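Local coordinates for protein putative Phosphate (Eubacterium rectale, PDB 3DAO) that is probably a phosphatase of the haloacid dehalogenase-like hydrolase family, though its substrate has not been established, at residues 176-179 with 180-184; 276-279 with 280-283. All coordinates share one frame; numbering follows the deposited sequence. Where two conformers were deposited one is given.

Contact 1. Residues 176-179 with 180-184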
ATOM      1  N   LYS A 176     -19.348  13.435  -0.708  1.00 14.03           N
ATOM      2  CA  LYS A 176     -19.839  12.852  -1.983  1.00 13.75           C
ATOM      3  C   LYS A 176     -18.787  12.896  -3.045  1.00 14.38           C
ATOM      4  O   LYS A 176     -19.055  13.194  -4.202  1.00 14.72           O
ATOM      5  CB  LYS A 176     -21.097  13.567  -2.474  1.00 15.38           C
ATOM      6  CG  LYS A 176     -20.938  15.079  -2.605  1.00 16.65           C
ATOM      7  CD  LYS A 176     -22.210  15.725  -3.182  1.00 20.06           C
ATOM      8  CE  LYS A 176     -22.165  17.246  -3.104  1.00 20.82           C
ATOM      9  NZ  LYS A 176     -23.383  17.861  -3.671  1.00 22.02           N
ATOM     10  N   CYS A 177     -17.596  12.464  -2.668  1.00 13.75           N
ATOM     11  CA  CYS A 177     -16.473  12.495  -3.597  1.00 14.35           C
ATOM     12  C   CYS A 177     -16.674  11.601  -4.831  1.00 14.98           C
ATOM     13  O   CYS A 177     -16.615  12.062  -5.975  1.00 14.87           O
ATOM     14  CB  CYS A 177     -15.176  12.122  -2.886  1.00 14.15           C
ATOM     15  SG  CYS A 177     -13.745  12.410  -3.943  1.00 15.55           S
ATOM     16  N   GLU A 178     -16.880  10.310  -4.601  1.00 15.86           N
ATOM     17  CA  GLU A 178     -17.084   9.381  -5.709  0.50 15.84           C
ATOM     18  C   GLU A 178     -18.268   9.842  -6.557  1.00 15.08           C
ATOM     19  O   GLU A 178     -18.234   9.799  -7.776  1.00 15.49           O
ATOM     20  CB  GLU A 178     -17.310   7.949  -5.220  0.50 17.34           C
ATOM     21  CG  GLU A 178     -17.431   6.971  -6.356  0.50 17.77           C
ATOM     22  CD  GLU A 178     -17.724   5.561  -5.891  0.50 17.62           C
ATOM     23  OE1 GLU A 178     -18.320   5.385  -4.796  0.50 14.38           O
ATOM     24  OE2 GLU A 178     -17.423   4.636  -6.663  0.50 17.82           O
ATOM     25  N   GLU A 179     -19.302  10.270  -5.867  1.00 15.37           N
ATOM     26  CA  GLU A 179     -20.543  10.717  -6.500  1.00 14.80           C
ATOM     27  C   GLU A 179     -20.232  11.853  -7.467  1.00 14.79           C
ATOM     28  O   GLU A 179     -20.732  11.891  -8.601  1.00 16.13           O
ATOM     29  CB  GLU A 179     -21.548  11.156  -5.455  1.00 15.38           C
ATOM     30  CG  GLU A 179     -22.781  11.821  -6.061  1.00 18.41           C
ATOM     31  CD  GLU A 179     -23.775  12.241  -5.020  1.00 26.35           C
ATOM     32  OE1 GLU A 179     -24.020  11.460  -4.082  1.00 27.38           O
ATOM     33  OE2 GLU A 179     -24.312  13.361  -5.136  1.00 24.49           O
ATOM     34  N   LEU A 180     -19.407  12.793  -7.030  1.00 13.35           N
ATOM     35  CA  LEU A 180     -19.049  13.895  -7.910  1.00 13.55           C
ATOM     36  C   LEU A 180     -18.104  13.470  -9.023  1.00 14.99           C
ATOM     37  O   LEU A 180     -18.078  14.083 -10.086  1.00 15.14           O
ATOM     38  CB  LEU A 180     -18.429  15.052  -7.139  1.00 13.58           C
ATOM     39  CG  LEU A 180     -19.389  15.873  -6.269  1.00 12.59           C
ATOM     40  CD1 LEU A 180     -18.579  16.840  -5.347  1.00 11.57           C
ATOM     41  CD2 LEU A 180     -20.384  16.601  -7.183  1.00 15.39           C
ATOM     42  N   CYS A 181     -17.288  12.450  -8.767  1.00 13.97           N
ATOM     43  CA  CYS A 181     -16.311  11.986  -9.742  1.00 12.55           C
ATOM     44  C   CYS A 181     -16.910  11.083 -10.822  1.00 15.65           C
ATOM     45  O   CYS A 181     -16.338  10.906 -11.887  1.00 15.97           O
ATOM     46  CB  CYS A 181     -15.172  11.195  -9.069  1.00 15.52           C
ATOM     47  SG  CYS A 181     -14.003  12.206  -8.142  1.00 16.10           S
ATOM     48  N   THR A 182     -18.074  10.532 -10.539  1.00 16.21           N
ATOM     49  CA  THR A 182     -18.676   9.542 -11.446  1.00 17.89           C
ATOM     50  C   THR A 182     -19.088  10.022 -12.855  1.00 18.23           C
ATOM     51  O   THR A 182     -18.806   9.334 -13.841  1.00 17.98           O
ATOM     52  CB  THR A 182     -19.822   8.808 -10.769  1.00 18.23           C
ATOM     53  OG1 THR A 182     -19.245   7.781  -9.946  1.00 22.01           O
ATOM     54  CG2 THR A 182     -20.752   8.143 -11.806  1.00 17.41           C
ATOM     55  N   PRO A 183     -19.718  11.185 -12.960  1.00 17.02           N
ATOM     56  CA  PRO A 183     -20.227  11.579 -14.288  1.00 19.65           C
ATOM     57  C   PRO A 183     -19.181  11.777 -15.360  1.00 19.85           C
ATOM     58  O   PRO A 183     -19.447  11.483 -16.531  1.00 18.98           O
ATOM     59  CB  PRO A 183     -20.909  12.906 -14.004  1.00 19.39           C
ATOM     60  CG  PRO A 183     -21.305  12.812 -12.594  1.00 20.17           C
ATOM     61  CD  PRO A 183     -20.245  12.051 -11.900  1.00 21.08           C
ATOM     62  N   VAL A 184     -18.013  12.280 -14.969  1.00 16.55           N
ATOM     63  CA  VAL A 184     -16.910  12.553 -15.930  1.00 16.75           C
ATOM     64  C   VAL A 184     -15.516  12.056 -15.510  1.00 15.85           C
ATOM     65  O   VAL A 184     -14.804  11.418 -16.269  1.00 16.30           O
ATOM     66  CB  VAL A 184     -16.789  14.061 -16.225  1.00 17.58           C
ATOM     67  CG1 VAL A 184     -15.598  14.361 -17.141  1.00 19.61           C
ATOM     68  CG2 VAL A 184     -18.114  14.640 -16.821  1.00 21.70           C
TER
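Cys177 and Cys181 sit one turn apart on the buried side of the short helix 177-181, with SG of Cys177 4.2 Å from SG of Cys181, an apolar contact between two thiols and far too long for a disulfide. Both side chains pack on the six-stranded sheet, each touching Val171 of strand 168-172 and Val203 of strand 202-207, and Cys181 reaches Ile186 of the next helix. The backbone of the same pair is bonded, Cys181 N to Cys177 O at 2.9 Å. The first turn is closed in the same way by Leu180 N, which donates to Lys176 O over 2.9 Å. Lys176 is the N-cap residue, and its extended chain crosses Leu180 at a slant; its chi1 of 54° wedges CG between the backbone N and the carbonyl carbon, and CG comes 4.0 Å from CD1 of Leu180. The leucine in turn lays its CG 3.4 Å from Lys176 O and touches Cys121 and His173 beyond the helix.

The solvent side, around Glu179, Thr182 and Pro183, is looser. CB of Glu178 and of Glu179 points away from 180-184; Glu179 is exposed, whereas Glu178 also touches Ile186. Here the polar work falls to Glu178 O, which takes the hydroxyl OG1 of Thr182 at 3.1 Å, from above the carbonyl plane, together with a weak bond from Thr182 N. Pro183 rests its CD 3.3 Å from Glu179 O. The chemistry implies an amphipathic turn: the two cysteines hold it to the sheet and Leu180 to the neighbouring loops, while a threonine hydroxyl supplements the one weak backbone bond, just before a proline that has no N-H to give.

Contact 2. Residues 276-279 with 280-283; sequences LSVL and KSFL
Leu276 O accepts the amide of Lys280 at 2.9 Å in a regular alpha-helical i to i+4 bond, and Ser281 N to Ser277 O, at 3.2 Å, is the longer bond that follows. This is the last turn of the C-terminal helix 274-281, which packs on the eight-stranded sheet of the Rossmann-like core of the HAD fold. The pattern then tightens: Phe282 N turns to Leu279 O, three residues back, at 3.0 Å, while Ser281 N adds a weak second bond to Val278 O.

Ser281 folds its hydroxyl back on the helix. With chi1 at 76°, OG stands between its own N and carbonyl carbon, and from there it donates to Val278 O at 2.6 Å, in the carbonyl plane and on a lone pair. The same oxygen lies over the centre of the Phe282 ring, 3.6 Å above its plane. Val278 and Phe282 run side by side, pointing the same way, and CG1 of the valine reaches CZ of the ring. Phe282 also packs on Ile24 and Cys231, and Leu279 on Ile24 and Phe233, joining this turn to strands 23-26 and 230-234. Replacing Phe282 by an alanine removes the ring, which would probably leave Val278 CG1 without its aromatic neighbour, uncover Val278 O on that side and open a gap against Ile24 and Cys231.

Toward helix 42-53 the contact is mixed. Leu279 packs on Val47 and Leu51, and Lys280 sends its extended chain past Leu276 to a salt bridge between NZ and OE2 of Glu43. On the way, the aliphatic part of the lysine lies against the leucine, its CE 3.9 Å from Leu276 CG.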
ATOM      1  N   LEU A 276       1.762 -14.778  13.653  1.00 17.62           N
ATOM      2  CA  LEU A 276       2.948 -15.186  14.430  1.00 19.18           C
ATOM      3  C   LEU A 276       2.974 -16.695  14.546  1.00 21.38           C
ATOM      4  O   LEU A 276       4.014 -17.348  14.357  1.00 21.08           O
ATOM      5  CB  LEU A 276       2.983 -14.532  15.793  1.00 21.52           C
ATOM      6  CG  LEU A 276       4.216 -14.905  16.647  1.00 20.69           C
ATOM      7  CD1 LEU A 276       5.516 -14.486  15.975  1.00 19.35           C
ATOM      8  CD2 LEU A 276       4.090 -14.252  17.976  1.00 20.93           C
ATOM      9  N   SER A 277       1.815 -17.274  14.826  1.00 21.20           N
ATOM     10  CA  SER A 277       1.751 -18.736  14.984  0.50 21.01           C
ATOM     11  C   SER A 277       2.118 -19.471  13.728  1.00 20.86           C
ATOM     12  O   SER A 277       2.812 -20.475  13.774  1.00 21.32           O
ATOM     13  CB  SER A 277       0.382 -19.206  15.474  0.50 20.93           C
ATOM     14  OG  SER A 277       0.139 -18.663  16.743  0.50 21.54           O
ATOM     15  N   VAL A 278       1.721 -18.952  12.585  1.00 20.33           N
ATOM     16  CA  VAL A 278       2.062 -19.618  11.333  1.00 19.50           C
ATOM     17  C   VAL A 278       3.547 -19.472  11.046  1.00 19.40           C
ATOM     18  O   VAL A 278       4.236 -20.405  10.675  1.00 21.55           O
ATOM     19  CB  VAL A 278       1.227 -19.043  10.158  1.00 20.76           C
ATOM     20  CG1 VAL A 278       1.590 -19.697   8.902  1.00 18.71           C
ATOM     21  CG2 VAL A 278      -0.284 -19.205  10.459  1.00 18.79           C
ATOM     22  N   LEU A 279       4.046 -18.266  11.243  1.00 18.74           N
ATOM     23  CA  LEU A 279       5.457 -18.029  11.002  1.00 18.06           C
ATOM     24  C   LEU A 279       6.284 -18.986  11.871  1.00 18.62           C
ATOM     25  O   LEU A 279       7.294 -19.515  11.415  1.00 19.80           O
ATOM     26  CB  LEU A 279       5.842 -16.593  11.318  1.00 17.88           C
ATOM     27  CG  LEU A 279       5.253 -15.516  10.413  1.00 17.67           C
ATOM     28  CD1 LEU A 279       5.678 -14.138  10.891  1.00 16.65           C
ATOM     29  CD2 LEU A 279       5.726 -15.753   9.007  1.00 14.84           C
ATOM     30  N   LYS A 280       5.854 -19.188  13.107  1.00 19.24           N
ATOM     31  CA  LYS A 280       6.610 -20.109  14.026  1.00 21.79           C
ATOM     32  C   LYS A 280       6.582 -21.508  13.482  1.00 24.33           C
ATOM     33  O   LYS A 280       7.564 -22.257  13.582  1.00 26.98           O
ATOM     34  CB  LYS A 280       6.049 -20.136  15.436  1.00 21.48           C
ATOM     35  CG  LYS A 280       6.355 -18.906  16.252  1.00 24.78           C
ATOM     36  CD  LYS A 280       5.555 -18.944  17.513  1.00 30.76           C
ATOM     37  CE  LYS A 280       5.966 -17.896  18.459  1.00 35.14           C
ATOM     38  NZ  LYS A 280       5.309 -18.170  19.760  1.00 35.10           N
ATOM     39  N   SER A 281       5.484 -21.851  12.830  1.00 25.90           N
ATOM     40  CA  SER A 281       5.334 -23.219  12.287  1.00 25.66           C
ATOM     41  C   SER A 281       6.295 -23.465  11.130  1.00 26.49           C
ATOM     42  O   SER A 281       6.453 -24.584  10.665  1.00 27.02           O
ATOM     43  CB  SER A 281       3.892 -23.512  11.829  1.00 26.62           C
ATOM     44  OG  SER A 281       3.599 -22.890  10.583  1.00 25.00           O
ATOM     45  N   PHE A 282       6.906 -22.412  10.619  1.00 25.93           N
ATOM     46  CA  PHE A 282       7.853 -22.546   9.507  1.00 25.21           C
ATOM     47  C   PHE A 282       9.285 -22.652  10.001  1.00 27.84           C
ATOM     48  O   PHE A 282      10.223 -22.760   9.198  1.00 27.74           O
ATOM     49  CB  PHE A 282       7.879 -21.314   8.607  1.00 26.33           C
ATOM     50  CG  PHE A 282       6.576 -21.010   7.927  1.00 21.52           C
ATOM     51  CD1 PHE A 282       5.677 -22.018   7.637  1.00 26.24           C
ATOM     52  CD2 PHE A 282       6.298 -19.745   7.497  1.00 21.16           C
ATOM     53  CE1 PHE A 282       4.475 -21.733   6.986  1.00 27.43           C
ATOM     54  CE2 PHE A 282       5.115 -19.466   6.841  1.00 24.32           C
ATOM     55  CZ  PHE A 282       4.210 -20.461   6.588  1.00 24.61           C
ATOM     56  N   LEU A 283       9.450 -22.532  11.308  1.00 27.81           N
ATOM     57  CA  LEU A 283      10.816 -22.525  11.897  1.00 29.44           C
ATOM     58  C   LEU A 283      11.420 -23.917  11.911  1.00 34.97           C
ATOM     59  O   LEU A 283      10.712 -24.895  12.210  1.00 36.15           O
ATOM     60  CB  LEU A 283      10.829 -21.970  13.312  1.00 26.47           C
ATOM     61  CG  LEU A 283      10.656 -20.461  13.510  1.00 25.94           C
ATOM     62  CD1 LEU A 283      10.428 -20.143  14.970  1.00 23.39           C
ATOM     63  CD2 LEU A 283      11.887 -19.744  12.987  1.00 27.89           C
ATOM     64  OXT LEU A 283      12.627 -24.057  11.630  1.00 37.22           O
TER

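Overall arrangement
The two contacts lie on opposite sides of the chain's centre, their own centres 45 Å apart and their nearest atoms about 34 Å apart, so they do not touch. Contact 1 comes first along the chain, on helix 177-181, and packs against the six-stranded sheet through strands 168-172 and 202-207. Contact 2 follows at the very C-terminus, on helix 274-281, against the eight-stranded sheet and helix 42-53. They therefore pack on different sheets, consistent with a HAD core carrying a cap domain. Strand 23-26, beside contact 2, leads into a sequence resembling the HAD aspartate motif, so contact 2 lies in the probable catalytic core and contact 1 in the probable cap.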